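Local coordinates for leucyl-tRNA synthetase subunit alpha (Aquifex aeolicus, PDB 3O0A), which belongs to an enzyme that charges tRNA with leucine and, through its CP1 hydrolytic domain, probably removes wrongly attached amino acids, at residues A53-L58 and A127-Y132. Sequence-based numbering, arbitrary orientation.
Sequences ATFVVL and ANYVLY
V57 and A127 approach to 6.4 Å between their CA atoms, where strand 55-58 runs parallel to the end of strand 121-127, and the chain then leaves the sheet in a type I beta turn from A127 to V130. A single weak backbone hydrogen bond joins the segments, from A127 N to L58 O at 3.4 Å; the same carbonyl oxygen also accepts a bond from the S126 hydroxyl. The V57 side chain points toward the turn and touches its two ends, A127 and V130. Its CG1, anti to the backbone N (chi1 173°), lies 3.6 Å from A127 CB and only 3.4 Å from V130 CG2, a pair tighter than ordinary van der Waals contact. The other V57 branch, CG2, faces the Y129 hydroxyl, with 4.1 Å between CG2 and OH. Within the turn, V130 CG2 sits over the centre of the Y129 ring, 3.8 Å above its plane, so the same methyl touches both V57 and the ring face. With chi1 at 77°, the Y129 ring is folded back over its own main chain and brings its phenol end to the strand, F55 approaching from the opposite direction; Y129 OH stands 4.2 Å from F55 CE2, obliquely to that ring. This hydroxyl is hydrogen-bonded to D149 OD1, which ties the turn to helix 147-156, while K104 makes a cation-pi contact with the tyrosine ring. The contact lies where strand 121-127 of the editing domain's mixed sheet ends and the chain turns away alongside strand 55-58; strand 138-141 flanks the latter on its other edge, with I139 touching V130 and C141 touching V57, and helix 147-156 packs against A127 through F152.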
ATOM      1  N   ALA A  53      -6.932   0.828   4.088  1.00 14.54           N
ATOM      2  CA  ALA A  53      -5.497   0.843   3.812  1.00 14.29           C
ATOM      3  C   ALA A  53      -4.827   1.900   4.676  1.00 14.86           C
ATOM      4  O   ALA A  53      -5.173   3.080   4.608  1.00 15.87           O
ATOM      5  CB  ALA A  53      -5.215   1.073   2.309  1.00 13.66           C
ATOM      6  N   THR A  54      -3.900   1.465   5.523  1.00 14.92           N
ATOM      7  CA  THR A  54      -3.198   2.401   6.415  1.00 15.67           C
ATOM      8  C   THR A  54      -1.717   2.548   6.076  1.00 14.58           C
ATOM      9  O   THR A  54      -1.000   3.349   6.706  1.00 14.38           O
ATOM     10  CB  THR A  54      -3.365   2.007   7.893  1.00 16.13           C
ATOM     11  OG1 THR A  54      -2.792   0.717   8.116  1.00 17.70           O
ATOM     12  CG2 THR A  54      -4.841   1.977   8.279  1.00 18.03           C
ATOM     13  N   PHE A  55      -1.258   1.741   5.115  1.00 13.30           N
ATOM     14  CA  PHE A  55       0.075   1.884   4.532  1.00 12.53           C
ATOM     15  C   PHE A  55       0.169   1.101   3.227  1.00 12.44           C
ATOM     16  O   PHE A  55      -0.730   0.309   2.904  1.00 11.66           O
ATOM     17  CB  PHE A  55       1.200   1.498   5.535  1.00 13.22           C
ATOM     18  CG  PHE A  55       1.138   0.083   6.057  1.00 14.00           C
ATOM     19  CD1 PHE A  55       0.228  -0.284   7.054  1.00 16.92           C
ATOM     20  CD2 PHE A  55       2.063  -0.862   5.620  1.00 14.54           C
ATOM     21  CE1 PHE A  55       0.208  -1.585   7.561  1.00 15.94           C
ATOM     22  CE2 PHE A  55       2.050  -2.167   6.121  1.00 16.41           C
ATOM     23  CZ  PHE A  55       1.116  -2.528   7.092  1.00 16.97           C
ATOM     24  N   VAL A  56       1.226   1.384   2.466  1.00 11.18           N
ATOM     25  CA  VAL A  56       1.513   0.724   1.205  1.00 11.70           C
ATOM     26  C   VAL A  56       2.873   0.061   1.333  1.00 11.98           C
ATOM     27  O   VAL A  56       3.779   0.638   1.940  1.00 12.06           O
ATOM     28  CB  VAL A  56       1.512   1.769   0.055  1.00 10.99           C
ATOM     29  CG1 VAL A  56       2.032   1.183  -1.264  1.00 11.67           C
ATOM     30  CG2 VAL A  56       0.100   2.345  -0.126  1.00 11.92           C
ATOM     31  N   VAL A  57       3.016  -1.146   0.783  1.00 12.18           N
ATOM     32  CA  VAL A  57       4.320  -1.823   0.771  1.00 12.21           C
ATOM     33  C   VAL A  57       4.742  -2.215  -0.646  1.00 11.59           C
ATOM     34  O   VAL A  57       3.970  -2.826  -1.384  1.00 11.44           O
ATOM     35  CB  VAL A  57       4.348  -3.086   1.669  1.00 12.38           C
ATOM     36  CG1 VAL A  57       5.673  -3.828   1.486  1.00 14.84           C
ATOM     37  CG2 VAL A  57       4.161  -2.713   3.145  1.00 13.91           C
ATOM     38  N   LEU A  58       5.970  -1.855  -1.016  1.00 10.48           N
ATOM     39  CA  LEU A  58       6.570  -2.285  -2.268  1.00 10.68           C
ATOM     40  C   LEU A  58       7.493  -3.447  -1.966  1.00 10.04           C
ATOM     41  O   LEU A  58       8.218  -3.427  -0.966  1.00 10.38           O
ATOM     42  CB  LEU A  58       7.421  -1.154  -2.861  1.00  9.88           C
ATOM     43  CG  LEU A  58       6.715  -0.025  -3.631  1.00 12.31           C
ATOM     44  CD1 LEU A  58       5.473   0.498  -2.943  1.00 16.54           C
ATOM     45  CD2 LEU A  58       7.704   1.103  -3.973  1.00 11.30           C
ATOM     46  N   ALA A 127       9.047  -4.101   2.242  1.00 13.57           N
ATOM     47  CA  ALA A 127       9.100  -5.219   3.211  1.00 14.68           C
ATOM     48  C   ALA A 127       9.411  -6.573   2.589  1.00 14.93           C
ATOM     49  O   ALA A 127       9.141  -6.792   1.409  1.00 15.23           O
ATOM     50  CB  ALA A 127       7.813  -5.285   4.032  1.00 15.46           C
ATOM     51  N   ASN A 128       9.999  -7.473   3.385  1.00 16.75           N
ATOM     52  CA  ASN A 128      10.421  -8.790   2.887  1.00 17.95           C
ATOM     53  C   ASN A 128       9.268  -9.701   2.480  1.00 18.90           C
ATOM     54  O   ASN A 128       9.397 -10.495   1.537  1.00 20.44           O
ATOM     55  CB  ASN A 128      11.354  -9.506   3.875  1.00 19.07           C
ATOM     56  CG  ASN A 128      10.700  -9.797   5.218  1.00 19.19           C
ATOM     57  OD1 ASN A 128       9.634  -9.269   5.544  1.00 18.66           O
ATOM     58  ND2 ASN A 128      11.356 -10.646   6.013  1.00 21.51           N
ATOM     59  N   TYR A 129       8.131  -9.566   3.160  1.00 19.26           N
ATOM     60  CA  TYR A 129       7.008 -10.494   2.957  1.00 19.38           C
ATOM     61  C   TYR A 129       6.209 -10.252   1.666  1.00 18.84           C
ATOM     62  O   TYR A 129       5.370 -11.074   1.277  1.00 18.59           O
ATOM     63  CB  TYR A 129       6.100 -10.523   4.201  1.00 20.37           C
ATOM     64  CG  TYR A 129       5.160  -9.337   4.369  1.00 20.24           C
ATOM     65  CD1 TYR A 129       5.598  -8.136   4.947  1.00 21.14           C
ATOM     66  CD2 TYR A 129       3.821  -9.428   3.991  1.00 20.47           C
ATOM     67  CE1 TYR A 129       4.728  -7.042   5.110  1.00 19.63           C
ATOM     68  CE2 TYR A 129       2.942  -8.338   4.148  1.00 19.74           C
ATOM     69  CZ  TYR A 129       3.393  -7.161   4.715  1.00 20.39           C
ATOM     70  OH  TYR A 129       2.521  -6.102   4.877  1.00 20.54           O
ATOM     71  N   VAL A 130       6.481  -9.128   1.007  1.00 17.20           N
ATOM     72  CA  VAL A 130       5.809  -8.774  -0.216  1.00 17.29           C
ATOM     73  C   VAL A 130       6.712  -9.169  -1.376  1.00 17.21           C
ATOM     74  O   VAL A 130       7.832  -8.677  -1.497  1.00 16.38           O
ATOM     75  CB  VAL A 130       5.447  -7.258  -0.228  1.00 16.21           C
ATOM     76  CG1 VAL A 130       4.913  -6.833  -1.589  1.00 16.55           C
ATOM     77  CG2 VAL A 130       4.417  -6.978   0.855  1.00 16.61           C
ATOM     78  N   LEU A 131       6.223 -10.092  -2.199  1.00 18.15           N
ATOM     79  CA  LEU A 131       7.018 -10.599  -3.312  1.00 18.89           C
ATOM     80  C   LEU A 131       6.738  -9.784  -4.561  1.00 19.05           C
ATOM     81  O   LEU A 131       5.586  -9.475  -4.857  1.00 18.68           O
ATOM     82  CB  LEU A 131       6.733 -12.087  -3.551  1.00 19.51           C
ATOM     83  CG  LEU A 131       7.092 -13.027  -2.387  1.00 19.35           C
ATOM     84  CD1 LEU A 131       6.736 -14.489  -2.713  1.00 22.75           C
ATOM     85  CD2 LEU A 131       8.567 -12.903  -1.997  1.00 19.80           C
ATOM     86  N   TYR A 132       7.794  -9.458  -5.305  1.00 19.81           N
ATOM     87  CA  TYR A 132       7.638  -8.684  -6.532  1.00 20.23           C
ATOM     88  C   TYR A 132       6.697  -9.368  -7.533  1.00 20.97           C
ATOM     89  O   TYR A 132       6.004  -8.703  -8.301  1.00 20.43           O
ATOM     90  CB  TYR A 132       9.003  -8.374  -7.164  1.00 20.96           C
ATOM     91  CG  TYR A 132       8.909  -7.422  -8.340  1.00 21.06           C
ATOM     92  CD1 TYR A 132       8.392  -6.136  -8.179  1.00 20.02           C
ATOM     93  CD2 TYR A 132       9.319  -7.811  -9.608  1.00 24.69           C
ATOM     94  CE1 TYR A 132       8.294  -5.260  -9.255  1.00 21.28           C
ATOM     95  CE2 TYR A 132       9.225  -6.937 -10.697  1.00 25.17           C
ATOM     96  CZ  TYR A 132       8.715  -5.666 -10.505  1.00 22.44           C
ATOM     97  OH  TYR A 132       8.619  -4.805 -11.578  1.00 23.40           O
TER